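Local coordinates for long form salivary protein D7L1 (Anopheles stephensi, PDB 3NHI) that is a salivary protein that binds and sequesters cysteinyl leukotrienes and thromboxane A2 analogues, modulating the host response to blood feeding, at residues A[9-12]-A[13-17]; A[91-94]-A[95-99]; A[111-114]-A[115-119]; A[121-124]-A[125-128]. All coordinates share one frame; numbering follows the deposited sequence.

Interaction 1: residues A[9-12]-A[13-17]; sequences EQAL and YVYKR. With EAH ((5S,7E,9E,11Z,14Z)-5-hydroxyicosa-7,9,11,14-tetraenoic acid), chain B.
Ala11 and Tyr15, one helical turn apart, meet both through the backbone and through their side chains. Four i to i+4 hydrogen bonds carry the polar part of the contact: Tyr13 N to Glu9 O, Val14 N to Gln10 O, Tyr15 N to Ala11 O at 3.0 Å, and Lys16 N to Leu12 O at 2.9 Å. All are fairly straight at the hydrogen.

The same Ala11 oxygen also meets the aromatic ring. With CG beside its own backbone N (chi1 -56°), the Tyr15 ring folds back over the preceding turn, and Ala11 O sits over one face, offset toward the rim, 3.1 Å from CD2. Ala11 CB adds an apolar touch to CE2 at 3.9 Å. The opposite face is taken by the bound hydroxyeicosatetraenoic acid, whose C8 lies over it.

Helix 8-22 thus forms a wall of the ligand pocket of this PBP/GOBP-family, odorant-binding-like protein. Leu12 belongs to the same wall: its CD1 lies 3.7 Å from the carboxylate atom O2 of the lipid, close to Lys151, which hydrogen-bonds the ligand. Trp39, another ligand donor, meets the Tyr15 ring steeply, and Tyr15 OH is held by Tyr131 O.

The charged contacts lie on another side of the helix. Glu9 and Tyr13 run side by side, with OE2 3.9 Å from Tyr13 CB and carboxylate and ring planes 50° apart. Arg198 forms a salt bridge with Glu9 OE2 and a cation-pi contact with Tyr13, while Tyr268 OH hydrogen-bonds the same carboxylate oxygen.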
loop_
_atom_site.group_PDB
_atom_site.type_symbol
_atom_site.label_atom_id
_atom_site.label_comp_id
_atom_site.label_asym_id
_atom_site.label_seq_id
_atom_site.Cartn_x
_atom_site.Cartn_y
_atom_site.Cartn_z
ATOM N N GLU A 9 -5.961 -5.659 2.751
ATOM C CA GLU A 9 -5.176 -5.013 1.707
ATOM C C GLU A 9 -4.405 -3.815 2.269
ATOM O O GLU A 9 -3.251 -3.581 1.900
ATOM C CB GLU A 9 -6.061 -4.571 0.535
ATOM C CG GLU A 9 -5.306 -3.829 -0.586
ATOM C CD GLU A 9 -5.030 -2.349 -0.301
ATOM O OE1 GLU A 9 -5.811 -1.689 0.420
ATOM O OE2 GLU A 9 -4.028 -1.831 -0.841
ATOM N N GLN A 10 -5.044 -3.058 3.157
ATOM C CA GLN A 10 -4.402 -1.875 3.707
ATOM C C GLN A 10 -3.202 -2.264 4.561
ATOM O O GLN A 10 -2.153 -1.605 4.515
ATOM C CB GLN A 10 -5.407 -1.068 4.503
ATOM C CG GLN A 10 -6.431 -0.382 3.632
ATOM C CD GLN A 10 -7.472 0.266 4.497
ATOM O OE1 GLN A 10 -8.239 -0.404 5.169
ATOM N NE2 GLN A 10 -7.451 1.594 4.556
ATOM N N ALA A 11 -3.345 -3.339 5.328
ATOM C CA ALA A 11 -2.219 -3.858 6.106
ATOM C C ALA A 11 -1.101 -4.398 5.203
ATOM O O ALA A 11 0.085 -4.103 5.436
ATOM C CB ALA A 11 -2.688 -4.930 7.083
ATOM N N LEU A 12 -1.471 -5.178 4.182
ATOM C CA LEU A 12 -0.480 -5.739 3.260
ATOM C C LEU A 12 0.304 -4.633 2.560
ATOM O O LEU A 12 1.527 -4.744 2.365
ATOM C CB LEU A 12 -1.146 -6.659 2.236
ATOM C CG LEU A 12 -0.179 -7.587 1.487
ATOM C CD1 LEU A 12 0.492 -8.601 2.419
ATOM C CD2 LEU A 12 -0.897 -8.311 0.364
ATOM N N TYR A 13 -0.397 -3.559 2.192
ATOM C CA TYR A 13 0.253 -2.400 1.595
ATOM C C TYR A 13 1.328 -1.831 2.514
ATOM O O TYR A 13 2.459 -1.566 2.082
ATOM C CB TYR A 13 -0.768 -1.309 1.239
ATOM C CG TYR A 13 -0.100 -0.112 0.601
ATOM C CD1 TYR A 13 0.048 -0.032 -0.785
ATOM C CD2 TYR A 13 0.428 0.919 1.387
ATOM C CE1 TYR A 13 0.705 1.045 -1.366
ATOM C CE2 TYR A 13 1.084 1.988 0.821
ATOM C CZ TYR A 13 1.209 2.052 -0.558
ATOM O OH TYR A 13 1.867 3.124 -1.134
ATOM N N VAL A 14 0.984 -1.649 3.787
ATOM C CA VAL A 14 1.954 -1.177 4.775
ATOM C C VAL A 14 3.168 -2.097 4.872
ATOM O O VAL A 14 4.310 -1.637 4.810
ATOM C CB VAL A 14 1.298 -0.993 6.151
ATOM C CG1 VAL A 14 2.362 -0.778 7.236
ATOM C CG2 VAL A 14 0.314 0.160 6.105
ATOM N N TYR A 15 2.933 -3.398 5.002
ATOM C CA TYR A 15 4.064 -4.320 5.124
ATOM C C TYR A 15 4.972 -4.244 3.896
ATOM O O TYR A 15 6.191 -4.110 4.033
ATOM C CB TYR A 15 3.605 -5.767 5.362
ATOM C CG TYR A 15 2.709 -5.946 6.581
ATOM C CD1 TYR A 15 3.047 -5.381 7.816
ATOM C CD2 TYR A 15 1.534 -6.688 6.498
ATOM C CE1 TYR A 15 2.231 -5.535 8.928
ATOM C CE2 TYR A 15 0.704 -6.849 7.612
ATOM C CZ TYR A 15 1.069 -6.273 8.819
ATOM O OH TYR A 15 0.273 -6.402 9.928
ATOM N N LYS A 16 4.388 -4.293 2.702
ATOM C CA LYS A 16 5.197 -4.378 1.488
ATOM C C LYS A 16 5.911 -3.067 1.209
ATOM O O LYS A 16 7.071 -3.076 0.797
ATOM C CB LYS A 16 4.382 -4.875 0.288
ATOM C CG LYS A 16 3.348 -3.903 -0.279
ATOM C CD LYS A 16 3.830 -3.186 -1.546
ATOM C CE LYS A 16 2.697 -2.355 -2.169
ATOM N NZ LYS A 16 3.132 -1.732 -3.443
ATOM N N ARG A 17 5.244 -1.937 1.445
ATOM C CA ARG A 17 5.889 -0.642 1.238
ATOM C C ARG A 17 7.035 -0.441 2.225
ATOM O O ARG A 17 8.089 0.086 1.861
ATOM C CB ARG A 17 4.874 0.507 1.285
ATOM C CG ARG A 17 5.488 1.902 1.215
ATOM C CD ARG A 17 6.359 2.114 -0.025
ATOM N NE ARG A 17 6.730 3.522 -0.128
ATOM C CZ ARG A 17 6.056 4.430 -0.831
ATOM N NH1 ARG A 17 4.977 4.079 -1.518
ATOM N NH2 ARG A 17 6.468 5.692 -0.836
HETATM O O1 EAH B . -1.337 -12.291 2.754
HETATM C C1 EAH B . -0.285 -12.074 3.408
HETATM O O2 EAH B . 0.860 -12.223 2.917
HETATM C C2 EAH B . -0.415 -11.607 4.845
HETATM C C3 EAH B . 0.917 -11.731 5.589
HETATM C C4 EAH B . 1.708 -10.425 5.544
HETATM C C5 EAH B . 3.035 -10.588 6.254
HETATM O O3 EAH B . 2.817 -10.667 7.568
HETATM C C6 EAH B . 3.944 -9.400 5.951
HETATM C C7 EAH B . 5.222 -9.455 6.772
HETATM C C8 EAH B . 5.200 -8.388 7.847
HETATM C C9 EAH B . 6.316 -8.591 8.763
HETATM C C10 EAH B . 6.221 -7.778 9.814
HETATM C C11 EAH B . 7.356 -8.025 10.699
HETATM C C12 EAH B . 7.513 -7.432 11.885
HETATM C C13 EAH B . 6.545 -6.417 12.447
HETATM C C14 EAH B . 7.055 -5.037 12.090
HETATM C C15 EAH B . 7.056 -3.995 12.925
HETATM C C16 EAH B . 6.529 -4.056 14.338
HETATM C C17 EAH B . 5.132 -3.457 14.367
HETATM C C18 EAH B . 4.075 -4.546 14.242
HETATM C C19 EAH B . 2.723 -4.029 14.704
HETATM C C20 EAH B . 1.650 -5.073 14.493
#

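Interaction 2: residues A[91-94]-A[95-99]; sequences EVTE and YQKAL
Tyr95 opens the second half of this helical stretch by giving its N-H to Glu91 O at 2.9 Å, and its CB rests against the carbonyl oxygens of Glu91 and Val92. Because CG stands anti to the backbone N (chi1 -175°), the ring leaves the preceding turn and packs between helices 73-85 and 109-130. There it meets Phe123 at a shallow interplanar angle, and its hydroxyl is hydrogen-bonded to Tyr116 OH.

Gln96 follows with the straightest bond of the group, N to Val92 O, 174° at the hydrogen. Its CB packs 3.4 Å from Thr93 O, and the extended chain carries NE2 to Asp72 OD1.

Lys97 N bonds to Thr93 O at 2.9 Å, and its aliphatic part bends over that carbonyl, CG lying 3.3 Å from the oxygen. The two side chains then run alongside each other, Thr93 CG2 touching Lys97 CD at 3.7 Å. Thr93 OG1 turns instead to Gln89 NE2.

Ala98 N closes the set on Glu94 O, with its CB 3.6 Å from the same oxygen. The carboxylate of Glu94 is engaged one turn earlier, in a salt bridge to Lys90.

The i to i+4 bonds are those of an alpha-helix; polar side chains on one side and Val92, Tyr95, Ala98 and Leu99 on the other make it amphipathic. Helix 89-101 packs this second side on helices 73-85 and 109-130, bringing Tyr95 to the edge of the lipid-binding pocket.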
loop_
_atom_site.group_PDB
_atom_site.type_symbol
_atom_site.label_atom_id
_atom_site.label_comp_id
_atom_site.label_asym_id
_atom_site.label_seq_id
_atom_site.Cartn_x
_atom_site.Cartn_y
_atom_site.Cartn_z
ATOM N N GLU A 91 -7.031 -10.433 25.921
ATOM C CA GLU A 91 -5.687 -10.224 25.377
ATOM C C GLU A 91 -5.587 -8.874 24.670
ATOM O O GLU A 91 -4.572 -8.186 24.764
ATOM C CB GLU A 91 -5.302 -11.368 24.431
ATOM C CG GLU A 91 -4.994 -12.672 25.151
ATOM C CD GLU A 91 -4.849 -13.858 24.216
ATOM O OE1 GLU A 91 -5.167 -14.993 24.646
ATOM O OE2 GLU A 91 -4.422 -13.663 23.057
ATOM N N VAL A 92 -6.647 -8.505 23.957
ATOM C CA VAL A 92 -6.719 -7.209 23.284
ATOM C C VAL A 92 -6.575 -6.050 24.281
ATOM O O VAL A 92 -5.818 -5.105 24.038
ATOM C CB VAL A 92 -8.028 -7.091 22.474
ATOM C CG1 VAL A 92 -8.212 -5.680 21.917
ATOM C CG2 VAL A 92 -8.041 -8.114 21.334
ATOM N N THR A 93 -7.295 -6.129 25.398
ATOM C CA THR A 93 -7.170 -5.147 26.475
ATOM C C THR A 93 -5.737 -5.089 27.023
ATOM O O THR A 93 -5.203 -4.004 27.272
ATOM C CB THR A 93 -8.179 -5.483 27.582
ATOM O OG1 THR A 93 -9.482 -5.122 27.115
ATOM C CG2 THR A 93 -7.874 -4.744 28.891
ATOM N N GLU A 94 -5.121 -6.259 27.202
ATOM C CA GLU A 94 -3.751 -6.317 27.699
ATOM C C GLU A 94 -2.778 -5.667 26.709
ATOM O O GLU A 94 -1.857 -4.959 27.118
ATOM C CB GLU A 94 -3.343 -7.765 28.032
ATOM C CG GLU A 94 -4.063 -8.353 29.270
ATOM C CD GLU A 94 -4.073 -9.884 29.332
ATOM O OE1 GLU A 94 -3.721 -10.573 28.343
ATOM O OE2 GLU A 94 -4.476 -10.411 30.390
ATOM N N TYR A 95 -3.003 -5.881 25.411
ATOM C CA TYR A 95 -2.184 -5.263 24.361
ATOM C C TYR A 95 -2.338 -3.739 24.374
ATOM O O TYR A 95 -1.350 -3.007 24.375
ATOM C CB TYR A 95 -2.598 -5.868 23.019
ATOM C CG TYR A 95 -1.821 -5.482 21.779
ATOM C CD1 TYR A 95 -0.508 -5.003 21.824
ATOM C CD2 TYR A 95 -2.418 -5.644 20.524
ATOM C CE1 TYR A 95 0.171 -4.689 20.639
ATOM C CE2 TYR A 95 -1.750 -5.326 19.359
ATOM C CZ TYR A 95 -0.467 -4.843 19.420
ATOM O OH TYR A 95 0.170 -4.551 18.234
ATOM N N GLN A 96 -3.586 -3.276 24.414
ATOM C CA GLN A 96 -3.900 -1.863 24.556
ATOM C C GLN A 96 -3.163 -1.251 25.756
ATOM O O GLN A 96 -2.545 -0.189 25.652
ATOM C CB GLN A 96 -5.418 -1.696 24.720
ATOM C CG GLN A 96 -5.869 -0.277 25.075
ATOM C CD GLN A 96 -7.318 -0.210 25.519
ATOM O OE1 GLN A 96 -7.898 -1.210 25.947
ATOM N NE2 GLN A 96 -7.910 0.979 25.427
ATOM N N LYS A 97 -3.224 -1.936 26.895
ATOM C CA LYS A 97 -2.613 -1.429 28.112
ATOM C C LYS A 97 -1.090 -1.373 28.020
ATOM O O LYS A 97 -0.489 -0.388 28.426
ATOM C CB LYS A 97 -3.096 -2.215 29.333
ATOM C CG LYS A 97 -4.535 -1.819 29.703
ATOM C CD LYS A 97 -5.246 -2.832 30.603
ATOM C CE LYS A 97 -4.687 -2.846 32.010
ATOM N NZ LYS A 97 -5.559 -3.727 32.850
ATOM N N ALA A 98 -0.473 -2.405 27.438
ATOM C CA ALA A 98 0.971 -2.391 27.217
ATOM C C ALA A 98 1.395 -1.222 26.324
ATOM O O ALA A 98 2.426 -0.580 26.569
ATOM C CB ALA A 98 1.443 -3.724 26.636
ATOM N N LEU A 99 0.593 -0.924 25.303
ATOM C CA LEU A 99 0.859 0.248 24.456
ATOM C C LEU A 99 0.703 1.576 25.195
ATOM O O LEU A 99 1.456 2.534 24.950
ATOM C CB LEU A 99 -0.034 0.237 23.219
ATOM C CG LEU A 99 0.490 -0.683 22.121
ATOM C CD1 LEU A 99 -0.588 -0.928 21.109
ATOM C CD2 LEU A 99 1.720 -0.058 21.443
#

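Interaction 3: residues A[111-114]-A[115-119]; sequences DLYN and AYLPV. With EAH ((5S,7E,9E,11Z,14Z)-5-hydroxyicosa-7,9,11,14-tetraenoic acid), chain B.
Tyr116 N donates to Leu112 O at 2.8 Å, and Leu117 N reaches Tyr113 O at the same length but with a more bent N-H, 140° at the hydrogen. These are i to i+4 bonds of helix 109-130, part of the all-helical, odorant-binding-like fold. They precede a proline kink: Pro118 has no N-H to give, and its CD occupies the place of a donor, 3.5 Å from Asn114 O.

Tyr113 and Leu117 lie alongside each other. Both methyls of the leucine approach the hydroxyl end of the ring, CD2 standing 4.0 Å from Tyr113 CE2, in an oblique approach. Leu41 O accepts a hydrogen bond from Tyr113 OH, and His49 also meets the tyrosine ring, so the pair joins this helix to the neighbouring loop and to helix 46-58.

Tyr116 serves the pocket. A chi1 of -169° sends its ring away from the preceding turn toward the tail of the bound fatty acid. The hydroxyl, held by Tyr95, lies 3.5 Å from lipid C19, while ring atom CE2 is 3.7 Å from C17.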
loop_
_atom_site.group_PDB
_atom_site.type_symbol
_atom_site.label_atom_id
_atom_site.label_comp_id
_atom_site.label_asym_id
_atom_site.label_seq_id
_atom_site.Cartn_x
_atom_site.Cartn_y
_atom_site.Cartn_z
ATOM N N ASP A 111 14.004 4.946 19.323
ATOM C CA ASP A 111 13.130 5.176 20.476
ATOM C C ASP A 111 11.838 4.376 20.343
ATOM O O ASP A 111 11.386 3.756 21.311
ATOM C CB ASP A 111 12.837 6.671 20.683
ATOM C CG ASP A 111 13.960 7.399 21.409
ATOM O OD1 ASP A 111 14.875 6.734 21.938
ATOM O OD2 ASP A 111 13.901 8.642 21.472
ATOM N N LEU A 112 11.264 4.348 19.143
ATOM C CA LEU A 112 10.041 3.576 18.928
ATOM C C LEU A 112 10.303 2.075 18.983
ATOM O O LEU A 112 9.529 1.342 19.580
ATOM C CB LEU A 112 9.353 3.990 17.624
ATOM C CG LEU A 112 8.923 5.458 17.552
ATOM C CD1 LEU A 112 8.232 5.698 16.248
ATOM C CD2 LEU A 112 8.007 5.842 18.717
ATOM N N TYR A 113 11.396 1.628 18.375
ATOM C CA TYR A 113 11.807 0.232 18.471
ATOM C C TYR A 113 11.983 -0.206 19.923
ATOM O O TYR A 113 11.446 -1.242 20.329
ATOM C CB TYR A 113 13.094 0.016 17.686
ATOM C CG TYR A 113 13.684 -1.377 17.785
ATOM C CD1 TYR A 113 13.344 -2.358 16.853
ATOM C CD2 TYR A 113 14.595 -1.706 18.791
ATOM C CE1 TYR A 113 13.897 -3.633 16.912
ATOM C CE2 TYR A 113 15.154 -2.987 18.862
ATOM C CZ TYR A 113 14.801 -3.939 17.917
ATOM O OH TYR A 113 15.345 -5.205 17.984
ATOM N N ASN A 114 12.728 0.573 20.704
ATOM C CA ASN A 114 12.982 0.207 22.093
ATOM C C ASN A 114 11.688 0.141 22.899
ATOM O O ASN A 114 11.516 -0.754 23.724
ATOM C CB ASN A 114 13.973 1.177 22.753
ATOM C CG ASN A 114 15.402 0.992 22.260
ATOM O OD1 ASN A 114 15.765 -0.058 21.725
ATOM N ND2 ASN A 114 16.229 2.010 22.469
ATOM N N ALA A 115 10.785 1.088 22.665
ATOM C CA ALA A 115 9.511 1.109 23.380
ATOM C C ALA A 115 8.608 -0.044 22.963
ATOM O O ALA A 115 7.963 -0.670 23.812
ATOM C CB ALA A 115 8.797 2.441 23.164
ATOM N N TYR A 116 8.560 -0.328 21.664
ATOM C CA TYR A 116 7.634 -1.327 21.162
ATOM C C TYR A 116 8.127 -2.764 21.329
ATOM O O TYR A 116 7.317 -3.685 21.431
ATOM C CB TYR A 116 7.210 -1.041 19.709
ATOM C CG TYR A 116 6.054 -1.917 19.280
ATOM C CD1 TYR A 116 4.772 -1.696 19.779
ATOM C CD2 TYR A 116 6.257 -2.999 18.417
ATOM C CE1 TYR A 116 3.711 -2.525 19.417
ATOM C CE2 TYR A 116 5.210 -3.828 18.042
ATOM C CZ TYR A 116 3.948 -3.585 18.547
ATOM O OH TYR A 116 2.912 -4.424 18.187
ATOM N N LEU A 117 9.447 -2.957 21.390
ATOM C CA LEU A 117 10.011 -4.304 21.405
ATOM C C LEU A 117 9.409 -5.275 22.427
ATOM O O LEU A 117 9.004 -6.362 22.037
ATOM C CB LEU A 117 11.546 -4.267 21.510
ATOM C CG LEU A 117 12.259 -5.619 21.331
ATOM C CD1 LEU A 117 11.999 -6.247 19.960
ATOM C CD2 LEU A 117 13.754 -5.493 21.585
ATOM N N PRO A 118 9.310 -4.890 23.719
ATOM C CA PRO A 118 8.693 -5.854 24.643
ATOM C C PRO A 118 7.201 -6.075 24.395
ATOM O O PRO A 118 6.679 -7.161 24.660
ATOM C CB PRO A 118 8.928 -5.227 26.026
ATOM C CG PRO A 118 9.163 -3.780 25.758
ATOM C CD PRO A 118 9.829 -3.702 24.422
ATOM N N VAL A 119 6.519 -5.052 23.890
ATOM C CA VAL A 119 5.106 -5.192 23.528
ATOM C C VAL A 119 4.964 -6.210 22.395
ATOM O O VAL A 119 4.128 -7.120 22.457
ATOM C CB VAL A 119 4.484 -3.834 23.122
ATOM C CG1 VAL A 119 2.993 -4.001 22.807
ATOM C CG2 VAL A 119 4.689 -2.799 24.230
HETATM O O1 EAH B . -1.337 -12.291 2.754
HETATM C C1 EAH B . -0.285 -12.074 3.408
HETATM O O2 EAH B . 0.860 -12.223 2.917
HETATM C C2 EAH B . -0.415 -11.607 4.845
HETATM C C3 EAH B . 0.917 -11.731 5.589
HETATM C C4 EAH B . 1.708 -10.425 5.544
HETATM C C5 EAH B . 3.035 -10.588 6.254
HETATM O O3 EAH B . 2.817 -10.667 7.568
HETATM C C6 EAH B . 3.944 -9.400 5.951
HETATM C C7 EAH B . 5.222 -9.455 6.772
HETATM C C8 EAH B . 5.200 -8.388 7.847
HETATM C C9 EAH B . 6.316 -8.591 8.763
HETATM C C10 EAH B . 6.221 -7.778 9.814
HETATM C C11 EAH B . 7.356 -8.025 10.699
HETATM C C12 EAH B . 7.513 -7.432 11.885
HETATM C C13 EAH B . 6.545 -6.417 12.447
HETATM C C14 EAH B . 7.055 -5.037 12.090
HETATM C C15 EAH B . 7.056 -3.995 12.925
HETATM C C16 EAH B . 6.529 -4.056 14.338
HETATM C C17 EAH B . 5.132 -3.457 14.367
HETATM C C18 EAH B . 4.075 -4.546 14.242
HETATM C C19 EAH B . 2.723 -4.029 14.704
HETATM C C20 EAH B . 1.650 -5.073 14.493
#

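Interaction 4: residues A[121-124]-A[125-128]; sequences NRFV and NLSR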
loop_
_atom_site.group_PDB
_atom_site.type_symbol
_atom_site.label_atom_id
_atom_site.label_comp_id
_atom_site.label_asym_id
_atom_site.label_seq_id
_atom_site.Cartn_x
_atom_site.Cartn_y
_atom_site.Cartn_z
ATOM N N ASN A 121 7.192 -8.559 21.674
ATOM C CA ASN A 121 7.573 -9.887 22.145
ATOM C C ASN A 121 6.457 -10.581 22.922
ATOM O O ASN A 121 6.321 -11.802 22.856
ATOM C CB ASN A 121 8.889 -9.848 22.926
ATOM C CG ASN A 121 10.097 -9.703 22.013
ATOM O OD1 ASN A 121 10.144 -10.270 20.920
ATOM N ND2 ASN A 121 11.080 -8.940 22.460
ATOM N N ARG A 122 5.649 -9.790 23.627
ATOM C CA ARG A 122 4.509 -10.313 24.380
ATOM C C ARG A 122 3.295 -10.624 23.497
ATOM O O ARG A 122 2.620 -11.646 23.699
ATOM C CB ARG A 122 4.122 -9.337 25.493
ATOM C CG ARG A 122 3.022 -9.876 26.396
ATOM C CD ARG A 122 2.883 -9.073 27.676
ATOM N NE ARG A 122 1.686 -9.510 28.392
ATOM C CZ ARG A 122 0.946 -8.749 29.195
ATOM N NH1 ARG A 122 1.279 -7.490 29.424
ATOM N NH2 ARG A 122 -0.145 -9.267 29.755
ATOM N N PHE A 123 3.020 -9.754 22.522
ATOM C CA PHE A 123 1.755 -9.809 21.790
ATOM C C PHE A 123 1.894 -10.059 20.302
ATOM O O PHE A 123 0.952 -9.804 19.553
ATOM C CB PHE A 123 0.965 -8.506 22.006
ATOM C CG PHE A 123 0.547 -8.294 23.429
ATOM C CD1 PHE A 123 -0.480 -9.044 23.988
ATOM C CD2 PHE A 123 1.202 -7.350 24.222
ATOM C CE1 PHE A 123 -0.852 -8.850 25.322
ATOM C CE2 PHE A 123 0.825 -7.145 25.549
ATOM C CZ PHE A 123 -0.198 -7.894 26.097
ATOM N N VAL A 124 3.036 -10.578 19.858
ATOM C CA VAL A 124 3.233 -10.758 18.416
ATOM C C VAL A 124 2.110 -11.556 17.744
ATOM O O VAL A 124 1.576 -11.124 16.728
ATOM C CB VAL A 124 4.639 -11.327 18.060
ATOM C CG1 VAL A 124 4.934 -12.654 18.776
ATOM C CG2 VAL A 124 4.782 -11.474 16.549
ATOM N N ASN A 125 1.719 -12.689 18.319
ATOM C CA ASN A 125 0.679 -13.494 17.682
ATOM C C ASN A 125 -0.658 -12.775 17.603
ATOM O O ASN A 125 -1.299 -12.765 16.545
ATOM C CB ASN A 125 0.555 -14.853 18.358
ATOM C CG ASN A 125 1.784 -15.698 18.148
ATOM O OD1 ASN A 125 2.414 -15.641 17.085
ATOM N ND2 ASN A 125 2.146 -16.474 19.157
ATOM N N LEU A 126 -1.060 -12.131 18.698
ATOM C CA LEU A 126 -2.279 -11.329 18.693
ATOM C C LEU A 126 -2.195 -10.210 17.653
ATOM O O LEU A 126 -3.155 -9.985 16.902
ATOM C CB LEU A 126 -2.564 -10.748 20.079
ATOM C CG LEU A 126 -3.722 -9.744 20.151
ATOM C CD1 LEU A 126 -5.048 -10.412 19.848
ATOM C CD2 LEU A 126 -3.760 -9.070 21.513
ATOM N N SER A 127 -1.056 -9.523 17.585
ATOM C CA SER A 127 -0.917 -8.425 16.639
ATOM C C SER A 127 -1.070 -8.903 15.197
ATOM O O SER A 127 -1.640 -8.200 14.363
ATOM C CB SER A 127 0.411 -7.688 16.845
ATOM O OG SER A 127 1.526 -8.386 16.297
ATOM N N ARG A 128 -0.577 -10.108 14.913
ATOM C CA ARG A 128 -0.713 -10.683 13.584
ATOM C C ARG A 128 -2.149 -11.066 13.265
ATOM O O ARG A 128 -2.560 -11.021 12.099
ATOM C CB ARG A 128 0.208 -11.891 13.409
ATOM C CG ARG A 128 1.667 -11.513 13.510
ATOM C CD ARG A 128 2.577 -12.713 13.337
ATOM N NE ARG A 128 2.574 -13.185 11.953
ATOM C CZ ARG A 128 3.339 -14.160 11.475
ATOM N NH1 ARG A 128 4.191 -14.801 12.266
ATOM N NH2 ARG A 128 3.250 -14.490 10.195
HETATM O O HOH W 1 2.459 -13.595 21.190
#
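Val124 O is gripped twice, by Arg128 N at 3.0 Å and by Ser127 OG at 2.8 Å. The hydroxyl is the donor in the second bond, and it comes in well off the carbonyl direction, with a C=O...OG angle of 119°. Placing OG between the backbone N and the carbonyl carbon (chi1 78°) turns it back onto the preceding turn, where it can share the oxygen with the main-chain donor. Ser127 N meanwhile binds Phe123 O at 2.8 Å.

Apolar contacts flank these bonds. Phe123 CD1 and Leu126 CD2 touch at 4.1 Å, the two side chains pointing the same way, and Val124 CG2 lies beside Arg128 CD. On one face of the Phe123 ring rests Arg122 CG, and the arginine folds on so that its guanidinium has Phe123 CZ over its centre.

Further out, a water bridges the kink in helix 109-130. Asn125 N has no bond to the preceding turn; it donates to the water at 3.1 Å, and the water in turn donates to Arg122 O. Beyond the helix, Tyr95 of helix 89-101 also packs on Leu126 and Ser127. Arg128 NE hydrogen-bonds Gly133 O, and its guanidinium forms a cation-pi contact with Trp39.

Gly133 and Trp39 both bind leukotriene C4, so Arg128 probably acts as a second-shell residue, since Gly133 O is also hydrogen-bonded to the bound lipid. Because the Ser127 hydroxyl spends its proton on Val124 O, this pocket residue probably meets the lipid by packing.

Overall arrangement
The four contacts come in series along the chain. Interaction 1 lies on helix 8-22, interaction 2 on helix 89-101, and interactions 3 and 4 on successive parts of helix 109-130, their centres about 13 Å apart. Interactions 2 and 4 are closest, with centres about 10 Å apart, and touch where Phe123 CZ packs on the backbone of Glu94 and Tyr95. Tyr95 also links interaction 2 to interaction 3. Interaction 1 stands apart, its centre about 18 to 23 Å from those of the others, and touches none of them directly. The bound lipid spans this separation: its carboxylate end meets interaction 1 and its tail interaction 3, so distant helices line one elongated pocket.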